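Local coordinates for erythrocyte membrane protein 1 (Plasmodium falciparum, PDB 6S8T) that probably binds receptors on the host cell surface, its DBLbeta domain, the part in this chain, being an ICAM-1-binding module in adhesion of infected erythrocytes, at residues 26-31 / 252-257; 356-361 / 453-458; 412-417 / 422-427. All coordinates share one frame; numbering follows the deposited sequence.

Interaction 1 (26-31 / 252-257); sequences DAQTEA and WWEANR
E254 brings its carboxylate against helix 16-32, where OE2 meets the methyl of A27 and is also hydrogen-bonded to the hydroxyl of Y290. The setting is a steep helix-helix crossing toward one end of the mainly helical Duffy-binding-like domain: the axes of 26-31 and 252-257 pass 9.8 Å apart at a crossing angle of -111°, and only a small patch is shared. E254 supplies about half of it. Its CG stands beside the backbone N (chi1 -74°) and the chain bends again at chi2, which lays the acid group over A27 instead of sending it straight across. A27 CB is 3.6 Å from both CD and OE2 of E254, so the methyl sits against the carboxylate end and not against the stem alone. A31, one turn further on, touches the root of the same side chain more loosely, its CB 4.5 Å from E254 CB. H24, earlier on helix 16-32, also touches E254. Beside Y290, D289 binds W253 NE1 and R257 NH2 from the same helix turn, while N256 is bonded to L39 and A41 in the chain that follows helix 16-32. Q28 reaches toward E254 from the flank. With CG anti to the backbone N and a bend at chi2 (90°), its amide is turned almost perpendicular to the carboxylate, and NE2 comes to 3.4 Å from E254 OE1, the carboxylate oxygen other than the one bonded to Y290.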
loop_
_atom_site.group_PDB
_atom_site.type_symbol
_atom_site.label_atom_id
_atom_site.label_comp_id
_atom_site.label_asym_id
_atom_site.label_seq_id
_atom_site.Cartn_x
_atom_site.Cartn_y
_atom_site.Cartn_z
ATOM N N ASP A 26 -6.831 0.632 20.526
ATOM C CA ASP A 26 -6.286 -0.514 21.248
ATOM C C ASP A 26 -4.767 -0.438 21.346
ATOM O O ASP A 26 -4.188 -0.749 22.394
ATOM C CB ASP A 26 -6.715 -1.814 20.565
ATOM C CG ASP A 26 -8.217 -2.034 20.614
ATOM O OD1 ASP A 26 -8.920 -1.239 21.275
ATOM O OD2 ASP A 26 -8.695 -3.004 19.987
ATOM N N ALA A 27 -4.103 -0.030 20.260
ATOM C CA ALA A 27 -2.652 0.117 20.293
ATOM C C ALA A 27 -2.228 1.246 21.221
ATOM O O ALA A 27 -1.197 1.141 21.896
ATOM C CB ALA A 27 -2.114 0.359 18.881
ATOM N N GLN A 28 -3.009 2.328 21.271
ATOM C CA GLN A 28 -2.685 3.449 22.147
ATOM C C GLN A 28 -2.731 3.032 23.613
ATOM O O GLN A 28 -1.801 3.304 24.382
ATOM C CB GLN A 28 -3.653 4.605 21.885
ATOM C CG GLN A 28 -3.283 5.912 22.564
ATOM C CD GLN A 28 -2.393 6.785 21.700
ATOM O OE1 GLN A 28 -1.764 7.724 22.188
ATOM N NE2 GLN A 28 -2.341 6.481 20.409
ATOM N N THR A 29 -3.809 2.358 24.017
ATOM C CA THR A 29 -3.959 1.976 25.416
ATOM C C THR A 29 -2.946 0.909 25.815
ATOM O O THR A 29 -2.433 0.925 26.941
ATOM C CB THR A 29 -5.386 1.491 25.677
ATOM O OG1 THR A 29 -5.644 0.315 24.901
ATOM C CG2 THR A 29 -6.390 2.569 25.294
ATOM N N GLU A 30 -2.641 -0.027 24.911
ATOM C CA GLU A 30 -1.673 -1.069 25.240
ATOM C C GLU A 30 -0.263 -0.506 25.360
ATOM O O GLU A 30 0.530 -0.992 26.176
ATOM C CB GLU A 30 -1.720 -2.188 24.200
ATOM C CG GLU A 30 -2.897 -3.141 24.372
ATOM C CD GLU A 30 -2.833 -3.923 25.675
ATOM O OE1 GLU A 30 -1.752 -4.464 25.996
ATOM O OE2 GLU A 30 -3.862 -3.992 26.385
ATOM N N ALA A 31 0.064 0.520 24.568
ATOM C CA ALA A 31 1.356 1.181 24.714
ATOM C C ALA A 31 1.435 1.980 26.011
ATOM O O ALA A 31 2.519 2.104 26.593
ATOM C CB ALA A 31 1.622 2.084 23.509
ATOM N N TRP A 252 6.853 2.205 19.758
ATOM C CA TRP A 252 7.602 3.322 19.187
ATOM C C TRP A 252 6.832 3.966 18.041
ATOM O O TRP A 252 6.823 5.194 17.903
ATOM C CB TRP A 252 8.979 2.860 18.708
ATOM C CG TRP A 252 9.869 3.991 18.245
ATOM C CD1 TRP A 252 10.783 4.676 18.993
ATOM C CD2 TRP A 252 9.918 4.568 16.931
ATOM N NE1 TRP A 252 11.401 5.637 18.227
ATOM C CE2 TRP A 252 10.886 5.591 16.957
ATOM C CE3 TRP A 252 9.236 4.316 15.735
ATOM C CZ2 TRP A 252 11.191 6.363 15.836
ATOM C CZ3 TRP A 252 9.541 5.084 14.621
ATOM C CH2 TRP A 252 10.507 6.095 14.681
ATOM N N TRP A 253 6.173 3.155 17.210
ATOM C CA TRP A 253 5.372 3.719 16.131
ATOM C C TRP A 253 4.201 4.529 16.678
ATOM O O TRP A 253 3.929 5.633 16.191
ATOM C CB TRP A 253 4.882 2.608 15.198
ATOM C CG TRP A 253 4.075 3.126 14.046
ATOM C CD1 TRP A 253 2.726 2.992 13.861
ATOM C CD2 TRP A 253 4.558 3.887 12.929
ATOM N NE1 TRP A 253 2.346 3.612 12.694
ATOM C CE2 TRP A 253 3.451 4.169 12.106
ATOM C CE3 TRP A 253 5.822 4.349 12.544
ATOM C CZ2 TRP A 253 3.567 4.894 10.920
ATOM C CZ3 TRP A 253 5.935 5.073 11.366
ATOM C CH2 TRP A 253 4.815 5.335 10.568
ATOM N N GLU A 254 3.514 4.010 17.704
ATOM C CA GLU A 254 2.392 4.739 18.295
ATOM C C GLU A 254 2.833 6.082 18.860
ATOM O O GLU A 254 2.088 7.067 18.798
ATOM C CB GLU A 254 1.737 3.905 19.397
ATOM C CG GLU A 254 0.900 2.756 18.882
ATOM C CD GLU A 254 -0.214 3.228 17.975
ATOM O OE1 GLU A 254 -0.968 4.143 18.382
ATOM O OE2 GLU A 254 -0.321 2.698 16.847
ATOM N N ALA A 255 4.037 6.135 19.429
ATOM C CA ALA A 255 4.523 7.361 20.046
ATOM C C ALA A 255 4.910 8.419 19.018
ATOM O O ALA A 255 4.841 9.616 19.319
ATOM C CB ALA A 255 5.719 7.051 20.947
ATOM N N ASN A 256 5.310 8.013 17.810
ATOM C CA ASN A 256 5.894 8.951 16.857
ATOM C C ASN A 256 5.227 8.944 15.484
ATOM O O ASN A 256 5.731 9.606 14.571
ATOM C CB ASN A 256 7.393 8.675 16.690
ATOM C CG ASN A 256 8.153 8.772 17.997
ATOM O OD1 ASN A 256 8.299 9.854 18.565
ATOM N ND2 ASN A 256 8.651 7.637 18.478
ATOM N N ARG A 257 4.111 8.229 15.310
ATOM C CA ARG A 257 3.504 8.135 13.985
ATOM C C ARG A 257 3.028 9.491 13.479
ATOM O O ARG A 257 3.056 9.742 12.268
ATOM C CB ARG A 257 2.341 7.140 13.998
ATOM C CG ARG A 257 1.213 7.510 14.946
ATOM C CD ARG A 257 0.206 6.374 15.091
ATOM N NE ARG A 257 -0.568 6.147 13.875
ATOM C CZ ARG A 257 -1.704 6.776 13.588
ATOM N NH1 ARG A 257 -2.198 7.676 14.428
ATOM N NH2 ARG A 257 -2.347 6.508 12.461
#

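Interaction 2 (356-361 / 453-458); sequences KQWNKI and YTFKDP
W358 and F455 are the nearest pair, their CA atoms 9.6 Å apart, the first on a regular helix turn and the second inside a type I beta turn running from Y453 to K456. The contact is a buried aromatic one between helix 335-372, part of which is predicted to form a coiled coil, and an irregular segment near the C-terminal end of the chain, after helix 417-424. The two backbones stay well separated, and the rings bridge the gap. F455 pushes its far rim over one face of the W358 indole: CE2 sits 3.3 Å from W358 CD1, a close fit, while CZ lies 3.7 Å from both CB and CG of W358. The rings meet obliquely, the phenyl plane 31° from that of the five-membered ring and the centroids 4.9 Å apart. W358 carries its CG anti to the backbone N (chi1 172°), which swings the indole out toward the turn, whereas F455 keeps CG beside its own backbone N, and its side chain crosses that of W358 at about a right angle. No hydrogen bond joins the segments; apolar packing does the work. Further aromatics extend the cluster: F436 meets W358 edge-to-face, and F305 of helix 293-319 meets the F455 ring at an oblique angle. T454 OG1 stands 3.1 Å above one face of F455, offset toward the rim, and Y453 CZ lies at the ring edge in its plane. Within the turn, F455 N lies 3.7 Å above the centre of the Y453 ring.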
loop_
_atom_site.group_PDB
_atom_site.type_symbol
_atom_site.label_atom_id
_atom_site.label_comp_id
_atom_site.label_asym_id
_atom_site.label_seq_id
_atom_site.Cartn_x
_atom_site.Cartn_y
_atom_site.Cartn_z
ATOM N N LYS A 356 -5.398 -13.205 -14.164
ATOM C CA LYS A 356 -4.743 -14.304 -13.463
ATOM C C LYS A 356 -4.273 -13.872 -12.078
ATOM O O LYS A 356 -4.327 -14.655 -11.125
ATOM C CB LYS A 356 -3.573 -14.842 -14.287
ATOM C CG LYS A 356 -3.995 -15.635 -15.513
ATOM C CD LYS A 356 -2.810 -16.357 -16.135
ATOM C CE LYS A 356 -3.252 -17.272 -17.264
ATOM N NZ LYS A 356 -2.107 -18.032 -17.839
ATOM N N GLN A 357 -3.817 -12.625 -11.948
ATOM C CA GLN A 357 -3.411 -12.123 -10.640
ATOM C C GLN A 357 -4.608 -12.002 -9.702
ATOM O O GLN A 357 -4.514 -12.352 -8.518
ATOM C CB GLN A 357 -2.693 -10.777 -10.791
ATOM C CG GLN A 357 -1.465 -10.826 -11.709
ATOM C CD GLN A 357 -0.628 -9.550 -11.675
ATOM O OE1 GLN A 357 -1.133 -8.462 -11.391
ATOM N NE2 GLN A 357 0.662 -9.685 -11.962
ATOM N N TRP A 358 -5.748 -11.529 -10.216
ATOM C CA TRP A 358 -6.929 -11.347 -9.375
ATOM C C TRP A 358 -7.459 -12.673 -8.841
ATOM O O TRP A 358 -7.951 -12.727 -7.708
ATOM C CB TRP A 358 -8.015 -10.605 -10.156
ATOM C CG TRP A 358 -9.351 -10.537 -9.459
ATOM C CD1 TRP A 358 -10.473 -11.252 -9.770
ATOM C CD2 TRP A 358 -9.701 -9.709 -8.341
ATOM N NE1 TRP A 358 -11.498 -10.921 -8.916
ATOM C CE2 TRP A 358 -11.050 -9.977 -8.029
ATOM C CE3 TRP A 358 -9.006 -8.771 -7.573
ATOM C CZ2 TRP A 358 -11.717 -9.338 -6.983
ATOM C CZ3 TRP A 358 -9.672 -8.135 -6.536
ATOM C CH2 TRP A 358 -11.011 -8.421 -6.252
ATOM N N ASN A 359 -7.358 -13.750 -9.625
ATOM C CA ASN A 359 -7.852 -15.045 -9.168
ATOM C C ASN A 359 -7.058 -15.555 -7.969
ATOM O O ASN A 359 -7.624 -16.182 -7.065
ATOM C CB ASN A 359 -7.814 -16.058 -10.311
ATOM C CG ASN A 359 -8.974 -15.894 -11.273
ATOM O OD1 ASN A 359 -10.048 -15.425 -10.894
ATOM N ND2 ASN A 359 -8.765 -16.282 -12.526
ATOM N N LYS A 360 -5.747 -15.306 -7.943
ATOM C CA LYS A 360 -4.964 -15.695 -6.777
ATOM C C LYS A 360 -5.250 -14.787 -5.589
ATOM O O LYS A 360 -5.270 -15.255 -4.443
ATOM C CB LYS A 360 -3.471 -15.684 -7.110
ATOM C CG LYS A 360 -3.055 -16.730 -8.128
ATOM C CD LYS A 360 -1.550 -16.726 -8.325
ATOM C CE LYS A 360 -1.127 -17.771 -9.342
ATOM N NZ LYS A 360 0.341 -17.736 -9.597
ATOM N N ILE A 361 -5.482 -13.496 -5.839
ATOM C CA ILE A 361 -5.747 -12.554 -4.755
ATOM C C ILE A 361 -7.075 -12.875 -4.078
ATOM O O ILE A 361 -7.164 -12.933 -2.846
ATOM C CB ILE A 361 -5.722 -11.107 -5.281
ATOM C CG1 ILE A 361 -4.306 -10.715 -5.707
ATOM C CG2 ILE A 361 -6.266 -10.141 -4.234
ATOM C CD1 ILE A 361 -4.211 -9.313 -6.278
ATOM N N TYR A 453 -18.902 -7.400 -16.336
ATOM C CA TYR A 453 -17.789 -8.032 -15.640
ATOM C C TYR A 453 -16.464 -7.426 -16.095
ATOM O O TYR A 453 -16.235 -7.223 -17.291
ATOM C CB TYR A 453 -17.812 -9.540 -15.895
ATOM C CG TYR A 453 -16.743 -10.336 -15.180
ATOM C CD1 TYR A 453 -16.465 -10.123 -13.835
ATOM C CD2 TYR A 453 -16.031 -11.326 -15.847
ATOM C CE1 TYR A 453 -15.493 -10.862 -13.181
ATOM C CE2 TYR A 453 -15.061 -12.067 -15.204
ATOM C CZ TYR A 453 -14.796 -11.833 -13.873
ATOM O OH TYR A 453 -13.830 -12.578 -13.237
ATOM N N THR A 454 -15.587 -7.131 -15.127
ATOM C CA THR A 454 -14.344 -6.425 -15.441
ATOM C C THR A 454 -13.421 -7.255 -16.323
ATOM O O THR A 454 -12.696 -6.697 -17.155
ATOM C CB THR A 454 -13.608 -6.025 -14.158
ATOM O OG1 THR A 454 -13.394 -7.182 -13.339
ATOM C CG2 THR A 454 -14.403 -4.994 -13.374
ATOM N N PHE A 455 -13.429 -8.579 -16.163
ATOM C CA PHE A 455 -12.552 -9.464 -16.917
ATOM C C PHE A 455 -13.291 -10.197 -18.033
ATOM O O PHE A 455 -12.938 -11.332 -18.372
ATOM C CB PHE A 455 -11.874 -10.458 -15.975
ATOM C CG PHE A 455 -11.266 -9.816 -14.758
ATOM C CD1 PHE A 455 -10.097 -9.080 -14.854
ATOM C CD2 PHE A 455 -11.866 -9.948 -13.516
ATOM C CE1 PHE A 455 -9.538 -8.485 -13.735
ATOM C CE2 PHE A 455 -11.311 -9.358 -12.394
ATOM C CZ PHE A 455 -10.147 -8.625 -12.504
ATOM N N LYS A 456 -14.309 -9.566 -18.614
ATOM C CA LYS A 456 -15.080 -10.166 -19.698
ATOM C C LYS A 456 -14.246 -10.126 -20.973
ATOM O O LYS A 456 -13.993 -9.049 -21.524
ATOM C CB LYS A 456 -16.402 -9.425 -19.874
ATOM C CG LYS A 456 -17.439 -10.167 -20.693
ATOM C CD LYS A 456 -17.776 -11.508 -20.068
ATOM C CE LYS A 456 -19.225 -11.879 -20.331
ATOM N NZ LYS A 456 -19.564 -11.768 -21.772
ATOM N N ASP A 457 -13.814 -11.299 -21.442
ATOM C CA ASP A 457 -12.946 -11.352 -22.617
ATOM C C ASP A 457 -13.631 -10.837 -23.878
ATOM O O ASP A 457 -12.999 -10.067 -24.622
ATOM C CB ASP A 457 -12.410 -12.777 -22.803
ATOM C CG ASP A 457 -11.772 -13.331 -21.545
ATOM O OD1 ASP A 457 -11.141 -12.550 -20.801
ATOM O OD2 ASP A 457 -11.904 -14.547 -21.298
ATOM N N PRO A 458 -14.872 -11.207 -24.193
ATOM C CA PRO A 458 -15.581 -10.526 -25.278
ATOM C C PRO A 458 -16.366 -9.341 -24.747
ATOM O O PRO A 458 -17.373 -9.515 -24.041
ATOM C CB PRO A 458 -16.508 -11.617 -25.831
ATOM C CG PRO A 458 -16.807 -12.471 -24.652
ATOM C CD PRO A 458 -15.614 -12.398 -23.728
#

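Interaction 3 (412-417 / 422-427); sequences SPYSTA and HQEGHV
Y414, E424 and the stem of Q423 form the tight part of this contact, which links a short 3-10 turn to the last turn of helix 417-424, capped at its start by T416. The Y414 hydroxyl donates to E424 OE2 over 2.5 Å, a short bond on the anti lone pair, with the oxygen near the plane of the ring at its edge and the carboxylate nearly coplanar with the phenol. Two backbone N atoms at the start of helix 16-32 meet this pair: A16 N bonds E424 OE2 and I15 N bonds Y414 OH. A16 N would probably help stabilise the carboxylate's charge. Q423 CG, beside the backbone N at chi1 -74°, lies over one face of the Y414 ring and 3.7 Å from P413 CG; the bend at chi2 then directs the amide. That amide end is looser, NE2 being 3.5 Å from Y414 OH and hydrogen-bonded to Y12 O. From G425 on, the chain leaves the helix and makes no contact with 412-417. The 3-10 turn is fixed from within by an ST turn, in which S412 OG accepts from Y414 N at 3.3 Å, and by S415 OG donating to S412 O at 3.1 Å.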
loop_
_atom_site.group_PDB
_atom_site.type_symbol
_atom_site.label_atom_id
_atom_site.label_comp_id
_atom_site.label_asym_id
_atom_site.label_seq_id
_atom_site.Cartn_x
_atom_site.Cartn_y
_atom_site.Cartn_z
ATOM N N SER A 412 -23.455 -10.255 3.983
ATOM C CA SER A 412 -22.437 -9.225 4.055
ATOM C C SER A 412 -21.586 -9.236 2.794
ATOM O O SER A 412 -21.136 -10.309 2.365
ATOM C CB SER A 412 -21.541 -9.423 5.285
ATOM O OG SER A 412 -20.443 -8.527 5.264
ATOM N N PRO A 413 -21.335 -8.079 2.176
ATOM C CA PRO A 413 -20.445 -8.054 1.005
ATOM C C PRO A 413 -18.989 -8.324 1.338
ATOM O O PRO A 413 -18.222 -8.663 0.431
ATOM C CB PRO A 413 -20.633 -6.635 0.451
ATOM C CG PRO A 413 -21.041 -5.829 1.642
ATOM C CD PRO A 413 -21.888 -6.749 2.483
ATOM N N TYR A 414 -18.581 -8.193 2.602
ATOM C CA TYR A 414 -17.178 -8.388 2.961
ATOM C C TYR A 414 -16.737 -9.846 2.927
ATOM O O TYR A 414 -15.570 -10.123 3.232
ATOM C CB TYR A 414 -16.905 -7.800 4.347
ATOM C CG TYR A 414 -16.979 -6.291 4.380
ATOM C CD1 TYR A 414 -15.890 -5.518 4.006
ATOM C CD2 TYR A 414 -18.137 -5.640 4.782
ATOM C CE1 TYR A 414 -15.948 -4.138 4.026
ATOM C CE2 TYR A 414 -18.203 -4.255 4.811
ATOM C CZ TYR A 414 -17.101 -3.513 4.427
ATOM O OH TYR A 414 -17.151 -2.140 4.448
ATOM N N SER A 415 -17.612 -10.784 2.564
ATOM C CA SER A 415 -17.214 -12.183 2.518
ATOM C C SER A 415 -16.437 -12.547 1.256
ATOM O O SER A 415 -15.961 -13.683 1.154
ATOM C CB SER A 415 -18.444 -13.086 2.649
ATOM O OG SER A 415 -19.394 -12.805 1.636
ATOM N N THR A 416 -16.300 -11.626 0.299
ATOM C CA THR A 416 -15.497 -11.844 -0.899
ATOM C C THR A 416 -14.653 -10.607 -1.182
ATOM O O THR A 416 -14.999 -9.489 -0.795
ATOM C CB THR A 416 -16.354 -12.157 -2.142
ATOM O OG1 THR A 416 -17.120 -11.001 -2.508
ATOM C CG2 THR A 416 -17.292 -13.334 -1.892
ATOM N N ALA A 417 -13.531 -10.824 -1.875
ATOM C CA ALA A 417 -12.652 -9.713 -2.229
ATOM C C ALA A 417 -13.363 -8.717 -3.138
ATOM O O ALA A 417 -13.204 -7.499 -2.982
ATOM C CB ALA A 417 -11.382 -10.241 -2.894
ATOM N N HIS A 422 -15.845 -3.222 -3.839
ATOM C CA HIS A 422 -17.001 -2.364 -4.072
ATOM C C HIS A 422 -17.431 -1.601 -2.826
ATOM O O HIS A 422 -18.184 -0.629 -2.948
ATOM C CB HIS A 422 -18.167 -3.190 -4.624
ATOM C CG HIS A 422 -17.980 -3.609 -6.052
ATOM N ND1 HIS A 422 -18.012 -2.714 -7.100
ATOM C CD2 HIS A 422 -17.752 -4.825 -6.603
ATOM C CE1 HIS A 422 -17.813 -3.361 -8.236
ATOM N NE2 HIS A 422 -17.652 -4.642 -7.962
ATOM N N GLN A 423 -16.967 -2.003 -1.642
ATOM C CA GLN A 423 -17.281 -1.285 -0.412
ATOM C C GLN A 423 -16.247 -0.213 -0.080
ATOM O O GLN A 423 -16.612 0.871 0.386
ATOM C CB GLN A 423 -17.395 -2.262 0.762
ATOM C CG GLN A 423 -18.667 -3.093 0.770
ATOM C CD GLN A 423 -19.899 -2.274 1.106
ATOM O OE1 GLN A 423 -20.864 -2.245 0.346
ATOM N NE2 GLN A 423 -19.873 -1.606 2.255
ATOM N N GLU A 424 -14.962 -0.494 -0.312
ATOM C CA GLU A 424 -13.886 0.380 0.129
ATOM C C GLU A 424 -13.002 0.901 -0.995
ATOM O O GLU A 424 -12.168 1.780 -0.740
ATOM C CB GLU A 424 -12.993 -0.349 1.148
ATOM C CG GLU A 424 -13.757 -1.047 2.267
ATOM C CD GLU A 424 -14.386 -0.069 3.243
ATOM O OE1 GLU A 424 -13.990 1.120 3.232
ATOM O OE2 GLU A 424 -15.272 -0.490 4.022
ATOM N N GLY A 425 -13.151 0.395 -2.220
ATOM C CA GLY A 425 -12.230 0.709 -3.289
ATOM C C GLY A 425 -12.630 1.938 -4.082
ATOM O O GLY A 425 -13.668 2.561 -3.864
ATOM N N HIS A 426 -11.766 2.284 -5.036
ATOM C CA HIS A 426 -11.949 3.447 -5.903
ATOM C C HIS A 426 -11.824 2.949 -7.338
ATOM O O HIS A 426 -10.736 2.958 -7.920
ATOM C CB HIS A 426 -10.937 4.535 -5.576
ATOM C CG HIS A 426 -11.018 5.029 -4.166
ATOM N ND1 HIS A 426 -10.544 4.302 -3.094
ATOM C CD2 HIS A 426 -11.525 6.174 -3.649
ATOM C CE1 HIS A 426 -10.750 4.979 -1.979
ATOM N NE2 HIS A 426 -11.344 6.119 -2.287
ATOM N N VAL A 427 -12.945 2.503 -7.902
ATOM C CA VAL A 427 -12.947 1.889 -9.224
ATOM C C VAL A 427 -13.834 2.693 -10.166
ATOM O O VAL A 427 -14.443 2.139 -11.089
ATOM C CB VAL A 427 -13.402 0.421 -9.146
ATOM C CG1 VAL A 427 -12.350 -0.420 -8.434
ATOM C CG2 VAL A 427 -14.741 0.318 -8.430
#

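Interactions 2 and 3 are neighbours, their centres 16 Å apart, and they touch where W358 CH2 packs on A417 CB at 3.8 Å. F436 serves both, its ring against W358 and its backbone N bonded to H422 NE2. Along the chain, 412-427 falls wholly between the two halves of interaction 2. Interaction 1 lies on the other side of the chain's centre from interaction 2, 39 Å away between centres, and 29 Å from interaction 3. Helix 16-32 still connects it with interaction 3: I15, just before the helix, and A16, its first residue, bond Y414 and E424, while its last turns cross 252-257. All three contacts lie within one chain; interaction 2 is apolar, and interaction 3 includes a hydrogen bond.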